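Local coordinates for malonyl-CoA-[acyl-carrier-protein] transacylase (Coxiella burnetii, PDB 3TQE) that probably transfers the malonyl group from malonyl-CoA to holo-acyl carrier protein, supplying malonyl-ACP for fatty acid synthesis, at residues F8-P13 and V275-G280; Q62-Q67 and R121-Q126; P203-L208 and I252-R257. One frame throughout, in Å; residues are numbered along the deposited sequence.

Interaction 1 of 3, residues F8-P13 and V275-G280; sequences FAFVFP and VFMECG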
loop_
_atom_site.group_PDB
_atom_site.type_symbol
_atom_site.label_atom_id
_atom_site.label_comp_id
_atom_site.label_asym_id
_atom_site.label_seq_id
_atom_site.Cartn_x
_atom_site.Cartn_y
_atom_site.Cartn_z
ATOM N N PHE A 8 16.829 8.349 -4.151
ATOM C CA PHE A 8 15.606 7.699 -4.583
ATOM C C PHE A 8 14.867 7.115 -3.424
ATOM O O PHE A 8 15.440 6.855 -2.366
ATOM C CB PHE A 8 15.891 6.627 -5.649
ATOM C CG PHE A 8 16.679 5.441 -5.149
ATOM C CD1 PHE A 8 16.061 4.235 -4.910
ATOM C CD2 PHE A 8 18.041 5.533 -4.889
ATOM C CE1 PHE A 8 16.783 3.124 -4.446
ATOM C CE2 PHE A 8 18.774 4.429 -4.434
ATOM C CZ PHE A 8 18.141 3.227 -4.198
ATOM N N ALA A 9 13.584 6.903 -3.677
ATOM C CA ALA A 9 12.694 6.316 -2.718
ATOM C C ALA A 9 12.113 5.052 -3.311
ATOM O O ALA A 9 11.931 4.967 -4.520
ATOM C CB ALA A 9 11.571 7.293 -2.433
ATOM N N PHE A 10 11.867 4.070 -2.459
ATOM C CA PHE A 10 11.050 2.943 -2.833
ATOM C C PHE A 10 9.649 3.142 -2.316
ATOM O O PHE A 10 9.439 3.505 -1.163
ATOM C CB PHE A 10 11.589 1.646 -2.221
ATOM C CG PHE A 10 12.525 0.908 -3.088
ATOM C CD1 PHE A 10 13.367 1.547 -3.969
ATOM C CD2 PHE A 10 12.530 -0.436 -3.046
ATOM C CE1 PHE A 10 14.198 0.825 -4.778
ATOM C CE2 PHE A 10 13.394 -1.156 -3.863
ATOM C CZ PHE A 10 14.220 -0.514 -4.704
ATOM N N VAL A 11 8.689 2.910 -3.187
ATOM C CA VAL A 11 7.296 2.942 -2.836
ATOM C C VAL A 11 6.665 1.596 -3.087
ATOM O O VAL A 11 6.869 0.981 -4.126
ATOM C CB VAL A 11 6.515 4.091 -3.525
ATOM C CG1 VAL A 11 7.063 5.429 -3.021
ATOM C CG2 VAL A 11 6.545 4.028 -5.063
ATOM N N PHE A 12 5.933 1.111 -2.096
ATOM C CA PHE A 12 5.431 -0.243 -2.098
ATOM C C PHE A 12 3.934 -0.247 -2.257
ATOM O O PHE A 12 3.224 0.320 -1.434
ATOM C CB PHE A 12 5.782 -0.930 -0.783
ATOM C CG PHE A 12 7.250 -1.114 -0.577
ATOM C CD1 PHE A 12 7.877 -2.280 -0.944
ATOM C CD2 PHE A 12 8.012 -0.102 -0.054
ATOM C CE1 PHE A 12 9.224 -2.467 -0.734
ATOM C CE2 PHE A 12 9.350 -0.284 0.146
ATOM C CZ PHE A 12 9.947 -1.476 -0.169
ATOM N N PRO A 13 3.446 -0.890 -3.303
ATOM C CA PRO A 13 2.035 -0.913 -3.505
ATOM C C PRO A 13 1.271 -1.851 -2.601
ATOM O O PRO A 13 1.811 -2.792 -2.044
ATOM C CB PRO A 13 1.895 -1.366 -4.935
ATOM C CG PRO A 13 3.038 -2.014 -5.255
ATOM C CD PRO A 13 4.155 -1.471 -4.434
ATOM N N VAL A 275 13.049 10.639 -7.663
ATOM C CA VAL A 275 13.087 9.368 -8.365
ATOM C C VAL A 275 12.517 8.336 -7.418
ATOM O O VAL A 275 12.924 8.235 -6.272
ATOM C CB VAL A 275 14.503 8.958 -8.738
ATOM C CG1 VAL A 275 14.523 7.590 -9.345
ATOM C CG2 VAL A 275 15.078 9.987 -9.693
ATOM N N PHE A 276 11.498 7.655 -7.894
ATOM C CA PHE A 276 10.761 6.675 -7.107
ATOM C C PHE A 276 10.828 5.348 -7.843
ATOM O O PHE A 276 10.691 5.299 -9.062
ATOM C CB PHE A 276 9.291 7.093 -7.006
ATOM C CG PHE A 276 9.087 8.391 -6.276
ATOM C CD1 PHE A 276 8.782 8.412 -4.929
ATOM C CD2 PHE A 276 9.253 9.596 -6.929
ATOM C CE1 PHE A 276 8.614 9.602 -4.264
ATOM C CE2 PHE A 276 9.089 10.803 -6.239
ATOM C CZ PHE A 276 8.788 10.795 -4.924
HETATM N N MSE A 277 10.997 4.268 -7.100
HETATM C CA MSE A 277 10.947 2.928 -7.668
HETATM C C MSE A 277 9.743 2.269 -7.068
HETATM O O MSE A 277 9.579 2.289 -5.845
HETATM C CB MSE A 277 12.163 2.104 -7.279
HETATM C CG MSE A 277 13.300 2.250 -8.181
HETATM SE SE MSE A 277 13.995 3.988 -7.978
HETATM C CE MSE A 277 15.570 3.744 -9.090
ATOM N N GLU A 278 8.900 1.711 -7.919
ATOM C CA GLU A 278 7.706 1.043 -7.466
ATOM C C GLU A 278 8.053 -0.413 -7.212
ATOM O O GLU A 278 8.342 -1.188 -8.133
ATOM C CB GLU A 278 6.572 1.213 -8.471
ATOM C CG GLU A 278 5.252 0.602 -8.021
ATOM C CD GLU A 278 3.994 1.283 -8.567
ATOM O OE1 GLU A 278 4.061 2.077 -9.538
ATOM O OE2 GLU A 278 2.913 1.020 -7.981
ATOM N N CYS A 279 8.136 -0.753 -5.941
ATOM C CA CYS A 279 8.622 -2.049 -5.522
ATOM C C CYS A 279 7.455 -2.977 -5.297
ATOM O O CYS A 279 7.082 -3.292 -4.187
ATOM C CB CYS A 279 9.489 -1.908 -4.288
ATOM S SG CYS A 279 10.472 -3.358 -3.933
ATOM N N GLY A 280 6.877 -3.412 -6.392
ATOM C CA GLY A 280 5.716 -4.288 -6.370
ATOM C C GLY A 280 5.166 -4.424 -7.761
ATOM O O GLY A 280 5.680 -3.840 -8.725
#
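Met-277, a selenomethionine, lies against Phe-8 and Phe-10 where strands 9-12 and 275-278 pair as parallel neighbours. Its CB meets the Phe-10 ring, 3.5 Å from CE1, and CG stays close to the same ring atom. In the modelled conformer, one of two, the chain then bends at chi2 (69°), which turns the selenium back toward Phe-8, where SE stands 3.7 Å from CD1 in an oblique Met-aromatic contact. The side chain thus touches two rings. Farther along, Cys-279 repeats the theme beyond the strand end: its chi1 of -165° swings SG toward the rings of Phe-10 and Phe-12, 3.5 Å from CE1 of Phe-12, while its CB makes an off-centre CH-pi contact with Phe-12. On the face of Ala-9 and Val-11 both meet Phe-276, whose ring edge receives CG1 of Val-11 at 3.9 Å. Four backbone bonds hold the register, among them Met-277 N to Ala-9 O (2.8 Å) and Val-11 N to Met-277 O (2.9 Å). Strand 91-94 pairs with the other edge of 9-12, and strand 297-300 flanks 275-278, so both are inner strands of the parallel sheet. Polarity between the strands is therefore confined largely to backbone pairing amid apolar, aromatic, sulfur and selenium groups; the exception is Glu-278, whose carboxylate is satisfied by the amides of Leu-285 and Ala-286.

Interaction 2 of 3, residues Q62-Q67 and R121-Q126; sequences QTQFTQ and RGQYMQ. With GLY (glycine), chain B.
Arg-121 reaches Gln-67 across two roughly antiparallel helices (150°), its chain extended from CG to NE. NH1 bonds OE1 of Gln-67 at 2.8 Å, with the oxygen in the guanidinium plane but the donor lying above the amide plane, and also gives a bond to O of the bound glycine at 3.0 Å. NH2 is taken by Gln-254 and by Ser-96, the predicted nucleophile. Gly-122 follows at the close approach of the backbones, its CA 4.3 Å from that of Gln-64. In the conformer given, OG1 of Thr-63 donates to Gly-122 O at 2.8 Å. Gln-126 N reaches the same oxygen from the opposite face of the carbonyl plane. Next, Gln-123 sends NE2 to OE1 of Gln-64, 2.8 Å away and nearly straight at 170°, with the two amide planes 62° apart. Gln-126 bends at chi2, bringing NE2 to a water that also accepts from Gln-64 N. Three direct bonds, Arg-121 to Gln-67, Thr-63 to Gly-122 and Gln-123 to Gln-64, thus tie the helices together. Gln-67 on NH1, with Gln-254 on NH2, would limit rotation of a guanidinium that probably binds the malonyl carboxylate, as in relatives.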
loop_
_atom_site.group_PDB
_atom_site.type_symbol
_atom_site.label_atom_id
_atom_site.label_comp_id
_atom_site.label_asym_id
_atom_site.label_seq_id
_atom_site.Cartn_x
_atom_site.Cartn_y
_atom_site.Cartn_z
ATOM N N GLN A 62 -9.853 -11.662 -2.572
ATOM C CA GLN A 62 -10.340 -11.678 -1.202
ATOM C C GLN A 62 -9.204 -11.192 -0.327
ATOM O O GLN A 62 -8.105 -11.667 -0.459
ATOM C CB GLN A 62 -10.804 -13.098 -0.810
ATOM C CG GLN A 62 -12.091 -13.458 -1.564
ATOM C CD GLN A 62 -12.654 -14.858 -1.320
ATOM O OE1 GLN A 62 -11.927 -15.819 -1.086
ATOM N NE2 GLN A 62 -13.985 -14.969 -1.397
ATOM N N THR A 63 -9.486 -10.294 0.602
ATOM C CA THR A 63 -8.503 -9.558 1.394
ATOM C C THR A 63 -7.500 -10.459 2.100
ATOM O O THR A 63 -6.321 -10.181 2.209
ATOM C CB THR A 63 -9.269 -8.668 2.446
ATOM O OG1 THR A 63 -9.682 -9.451 3.558
ATOM C CG2 THR A 63 -10.523 -8.078 1.835
ATOM N N GLN A 64 -8.008 -11.561 2.631
ATOM C CA GLN A 64 -7.113 -12.432 3.378
ATOM C C GLN A 64 -6.058 -13.076 2.519
ATOM O O GLN A 64 -5.047 -13.507 3.036
ATOM C CB GLN A 64 -7.870 -13.549 4.098
ATOM C CG GLN A 64 -8.545 -14.565 3.227
ATOM C CD GLN A 64 -9.144 -15.697 4.048
ATOM O OE1 GLN A 64 -8.650 -16.026 5.119
ATOM N NE2 GLN A 64 -10.250 -16.261 3.559
ATOM N N PHE A 65 -6.305 -13.140 1.216
ATOM C CA PHE A 65 -5.299 -13.601 0.260
ATOM C C PHE A 65 -4.516 -12.439 -0.369
ATOM O O PHE A 65 -3.312 -12.543 -0.554
ATOM C CB PHE A 65 -5.932 -14.434 -0.835
ATOM C CG PHE A 65 -6.600 -15.667 -0.321
ATOM C CD1 PHE A 65 -5.854 -16.710 0.153
ATOM C CD2 PHE A 65 -7.970 -15.752 -0.247
ATOM C CE1 PHE A 65 -6.472 -17.843 0.656
ATOM C CE2 PHE A 65 -8.595 -16.887 0.258
ATOM C CZ PHE A 65 -7.832 -17.925 0.695
ATOM N N THR A 66 -5.208 -11.365 -0.705
ATOM C CA THR A 66 -4.575 -10.236 -1.378
ATOM C C THR A 66 -3.440 -9.702 -0.543
ATOM O O THR A 66 -2.371 -9.390 -1.062
ATOM C CB THR A 66 -5.540 -9.098 -1.575
ATOM O OG1 THR A 66 -6.731 -9.570 -2.175
ATOM C CG2 THR A 66 -4.940 -7.974 -2.383
ATOM N N GLN A 67 -3.672 -9.589 0.757
ATOM C CA GLN A 67 -2.668 -8.963 1.575
ATOM C C GLN A 67 -1.342 -9.732 1.636
ATOM O O GLN A 67 -0.298 -9.173 1.350
ATOM C CB GLN A 67 -3.195 -8.565 2.940
ATOM C CG GLN A 67 -4.285 -7.504 2.781
ATOM C CD GLN A 67 -4.641 -6.755 4.030
ATOM O OE1 GLN A 67 -3.799 -6.522 4.893
ATOM N NE2 GLN A 67 -5.893 -6.300 4.096
ATOM N N ARG A 121 -4.444 -9.285 9.328
ATOM C CA ARG A 121 -4.956 -7.958 9.029
ATOM C C ARG A 121 -6.092 -8.050 8.024
ATOM O O ARG A 121 -7.141 -7.434 8.196
ATOM C CB ARG A 121 -3.840 -7.058 8.525
ATOM C CG ARG A 121 -4.239 -5.643 8.181
ATOM C CD ARG A 121 -3.013 -4.923 7.728
ATOM N NE ARG A 121 -3.202 -3.495 7.467
ATOM C CZ ARG A 121 -3.557 -2.967 6.301
ATOM N NH1 ARG A 121 -3.821 -3.735 5.252
ATOM N NH2 ARG A 121 -3.668 -1.644 6.189
ATOM N N GLY A 122 -5.881 -8.817 6.957
ATOM C CA GLY A 122 -6.924 -8.993 5.965
ATOM C C GLY A 122 -8.139 -9.660 6.544
ATOM O O GLY A 122 -9.279 -9.236 6.295
ATOM N N GLN A 123 -7.918 -10.724 7.294
ATOM C CA GLN A 123 -9.038 -11.448 7.906
ATOM C C GLN A 123 -9.837 -10.532 8.808
ATOM O O GLN A 123 -11.068 -10.481 8.710
ATOM C CB GLN A 123 -8.538 -12.677 8.654
ATOM C CG GLN A 123 -8.027 -13.734 7.685
ATOM C CD GLN A 123 -7.365 -14.912 8.331
ATOM O OE1 GLN A 123 -6.916 -14.829 9.455
ATOM N NE2 GLN A 123 -7.275 -16.035 7.582
ATOM N N TYR A 124 -9.163 -9.790 9.661
ATOM C CA TYR A 124 -9.886 -8.961 10.608
ATOM C C TYR A 124 -10.632 -7.844 9.891
ATOM O O TYR A 124 -11.742 -7.488 10.254
ATOM C CB TYR A 124 -8.949 -8.363 11.636
ATOM C CG TYR A 124 -8.180 -9.329 12.464
ATOM C CD1 TYR A 124 -8.592 -10.617 12.657
ATOM C CD2 TYR A 124 -7.031 -8.932 13.086
ATOM C CE1 TYR A 124 -7.842 -11.501 13.442
ATOM C CE2 TYR A 124 -6.314 -9.788 13.879
ATOM C CZ TYR A 124 -6.736 -11.071 14.061
ATOM O OH TYR A 124 -5.985 -11.922 14.840
HETATM N N MSE A 125 -9.988 -7.237 8.903
HETATM C CA MSE A 125 -10.634 -6.149 8.177
HETATM C C MSE A 125 -11.874 -6.632 7.450
HETATM O O MSE A 125 -12.880 -5.943 7.429
HETATM C CB MSE A 125 -9.661 -5.512 7.197
HETATM C CG MSE A 125 -8.581 -4.723 7.903
HETATM SE SE MSE A 125 -7.285 -3.970 6.700
HETATM C CE MSE A 125 -7.806 -4.934 5.108
ATOM N N GLN A 126 -11.791 -7.822 6.887
ATOM C CA GLN A 126 -12.922 -8.402 6.191
ATOM C C GLN A 126 -14.126 -8.574 7.103
ATOM O O GLN A 126 -15.278 -8.470 6.663
ATOM C CB GLN A 126 -12.514 -9.765 5.665
ATOM C CG GLN A 126 -13.590 -10.490 4.923
ATOM C CD GLN A 126 -13.790 -9.892 3.610
ATOM O OE1 GLN A 126 -14.776 -9.166 3.354
ATOM N NE2 GLN A 126 -12.825 -10.132 2.746
HETATM N N GLY B . -6.945 0.231 1.264
HETATM C CA GLY B . -6.317 -1.130 1.230
HETATM C C GLY B . -5.926 -1.634 2.608
HETATM O O GLY B . -5.062 -2.515 2.795
HETATM O OXT GLY B . -6.465 -1.148 3.588
HETATM O O HOH W 1 -10.863 -12.084 3.182
#

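Interaction 3 of 3, residues P203-L208 and I252-R257; sequences PSHCPL and IKQLVR. With GLY (glycine), chain B.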
loop_
_atom_site.group_PDB
_atom_site.type_symbol
_atom_site.label_atom_id
_atom_site.label_comp_id
_atom_site.label_asym_id
_atom_site.label_seq_id
_atom_site.Cartn_x
_atom_site.Cartn_y
_atom_site.Cartn_z
ATOM N N PRO A 203 -14.612 -1.206 4.102
ATOM C CA PRO A 203 -14.388 0.229 4.189
ATOM C C PRO A 203 -13.172 0.548 5.049
ATOM O O PRO A 203 -13.261 0.841 6.227
ATOM C CB PRO A 203 -15.669 0.729 4.839
ATOM C CG PRO A 203 -16.053 -0.388 5.759
ATOM C CD PRO A 203 -15.693 -1.651 5.006
ATOM N N SER A 204 -12.026 0.491 4.415
ATOM C CA SER A 204 -10.783 0.662 5.143
ATOM C C SER A 204 -10.507 2.125 5.456
ATOM O O SER A 204 -11.107 3.024 4.866
ATOM C CB SER A 204 -9.632 0.035 4.354
ATOM O OG SER A 204 -9.545 0.561 3.052
ATOM N N HIS A 205 -9.621 2.348 6.420
ATOM C CA HIS A 205 -9.144 3.664 6.770
ATOM C C HIS A 205 -10.229 4.580 7.215
ATOM O O HIS A 205 -10.246 5.733 6.835
ATOM C CB HIS A 205 -8.365 4.258 5.603
ATOM C CG HIS A 205 -7.268 3.369 5.186
ATOM N ND1 HIS A 205 -6.236 3.052 6.032
ATOM C CD2 HIS A 205 -7.083 2.629 4.071
ATOM C CE1 HIS A 205 -5.440 2.178 5.437
ATOM N NE2 HIS A 205 -5.949 1.889 4.258
ATOM N N CYS A 206 -11.111 4.039 8.040
ATOM C CA CYS A 206 -12.144 4.816 8.668
ATOM C C CYS A 206 -12.512 4.146 9.958
ATOM O O CYS A 206 -12.090 3.030 10.215
ATOM C CB CYS A 206 -13.348 4.985 7.732
ATOM S SG CYS A 206 -14.495 3.631 7.617
ATOM N N PRO A 207 -13.318 4.802 10.786
ATOM C CA PRO A 207 -13.623 4.234 12.088
ATOM C C PRO A 207 -14.368 2.906 12.072
ATOM O O PRO A 207 -14.361 2.196 13.072
ATOM C CB PRO A 207 -14.480 5.328 12.727
ATOM C CG PRO A 207 -13.988 6.547 12.124
ATOM C CD PRO A 207 -13.702 6.219 10.719
ATOM N N LEU A 208 -14.961 2.522 10.949
ATOM C CA LEU A 208 -15.563 1.200 10.878
ATOM C C LEU A 208 -14.566 0.068 11.015
ATOM O O LEU A 208 -14.948 -1.056 11.287
ATOM C CB LEU A 208 -16.339 1.015 9.588
ATOM C CG LEU A 208 -17.500 1.985 9.429
ATOM C CD1 LEU A 208 -18.184 1.669 8.131
ATOM C CD2 LEU A 208 -18.460 1.880 10.619
ATOM N N ILE A 252 -1.491 0.370 13.792
ATOM C CA ILE A 252 -2.853 0.149 14.233
ATOM C C ILE A 252 -3.713 1.354 13.853
ATOM O O ILE A 252 -4.815 1.213 13.351
ATOM C CB ILE A 252 -2.892 -0.145 15.728
ATOM C CG1 ILE A 252 -2.163 -1.472 16.016
ATOM C CG2 ILE A 252 -4.323 -0.151 16.229
ATOM C CD1 ILE A 252 -2.680 -2.671 15.239
ATOM N N LYS A 253 -3.204 2.554 14.074
ATOM C CA LYS A 253 -3.949 3.760 13.714
ATOM C C LYS A 253 -4.205 3.846 12.219
ATOM O O LYS A 253 -5.195 4.401 11.792
ATOM C CB LYS A 253 -3.219 4.998 14.223
ATOM C CG LYS A 253 -4.054 6.284 14.200
ATOM C CD LYS A 253 -3.264 7.466 14.805
ATOM C CE LYS A 253 -4.092 8.743 14.835
ATOM N NZ LYS A 253 -3.360 9.883 15.493
ATOM N N GLN A 254 -3.297 3.292 11.427
ATOM C CA GLN A 254 -3.438 3.292 9.988
ATOM C C GLN A 254 -4.772 2.749 9.553
ATOM O O GLN A 254 -5.313 3.202 8.568
ATOM C CB GLN A 254 -2.311 2.440 9.377
ATOM C CG GLN A 254 -2.192 2.526 7.891
ATOM C CD GLN A 254 -1.566 1.271 7.298
ATOM O OE1 GLN A 254 -1.960 0.151 7.594
ATOM N NE2 GLN A 254 -0.618 1.468 6.430
ATOM N N LEU A 255 -5.290 1.769 10.284
ATOM C CA LEU A 255 -6.494 1.062 9.900
ATOM C C LEU A 255 -7.699 1.970 9.932
ATOM O O LEU A 255 -8.651 1.739 9.207
ATOM C CB LEU A 255 -6.741 -0.112 10.823
ATOM C CG LEU A 255 -5.699 -1.215 10.726
ATOM C CD1 LEU A 255 -5.783 -2.118 11.966
ATOM C CD2 LEU A 255 -5.867 -1.958 9.428
ATOM N N VAL A 256 -7.673 2.962 10.804
ATOM C CA VAL A 256 -8.848 3.790 11.058
ATOM C C VAL A 256 -8.708 5.230 10.617
ATOM O O VAL A 256 -9.629 6.028 10.824
ATOM C CB VAL A 256 -9.266 3.714 12.536
ATOM C CG1 VAL A 256 -9.722 2.323 12.880
ATOM C CG2 VAL A 256 -8.118 4.164 13.460
ATOM N N ARG A 257 -7.579 5.568 10.006
ATOM C CA ARG A 257 -7.301 6.919 9.595
ATOM C C ARG A 257 -6.872 6.931 8.146
ATOM O O ARG A 257 -6.439 5.920 7.618
ATOM C CB ARG A 257 -6.214 7.513 10.484
ATOM C CG ARG A 257 -6.698 7.787 11.877
ATOM C CD ARG A 257 -7.819 8.805 11.870
ATOM N NE ARG A 257 -7.327 10.160 12.072
ATOM C CZ ARG A 257 -7.508 10.863 13.187
ATOM N NH1 ARG A 257 -8.189 10.347 14.204
ATOM N NH2 ARG A 257 -7.014 12.087 13.286
HETATM N N GLY B . -6.945 0.231 1.264
HETATM C CA GLY B . -6.317 -1.130 1.230
HETATM C C GLY B . -5.926 -1.634 2.608
HETATM O O GLY B . -5.062 -2.515 2.795
HETATM O OXT GLY B . -6.465 -1.148 3.588
#
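His-205, the predicted catalytic histidine, packs its imidazole against the backbone of residues 254-257. Its chi1 of -56°, with CG beside the backbone N, places the ring so that ND1 donates to Gln-254 O at 2.7 Å, the oxygen close to the ring plane; a weak second bond runs from ND1 to Arg-257 O. CB of His-205 lies 3.2 Å from Arg-257 O. The main chain joins in through a weak bond from His-205 N to Leu-255 O, 3.0 Å long, and through the close backbone approach of Val-256 CA to Cys-206 O at 3.4 Å. Held from ND1, the ring directs NE2 to the hydroxyl of Ser-96, a histidine-serine pairing in which backbone carbonyls occupy the place of a triad acid. The bound glycine lies nearby, its N donating to Ser-204 OG at 3.2 Å in the conformer given. Toward solvent the contact slackens: the exposed Pro-207 approaches Val-256 O with CD at 4.1 Å, and CB of Arg-257 points away. Strand 160-167 lies beside His-205, Cys-206 and Pro-207, strand 170-174 adjoins Cys-206, and helix 210-220 packs on Leu-255 and Val-256, so this contact joins the loop before helix 210-220 to residues 254-257, between the mixed sheet and that helix.

Interaction 1 is wholly buried, a pairing of inner strands in the parallel sheet, with backbone hydrogen bonds between faces of largely apolar, aromatic and sulfur or selenium groups. Interactions 2 and 3 also bury their central residues but reach partly exposed or exposed ones, and both depend on polar groups: side-chain amides and a guanidinium between two helices in interaction 2, an imidazole on main-chain carbonyls in interaction 3. These two meet directly, Arg-121 NH2 lying 2.8 Å from Gln-254 OE1, and both touch the same bound glycine. Interaction 1 stands apart, its centre about 23 Å from that of interaction 2, yet the chain loop it closes encloses both other contacts.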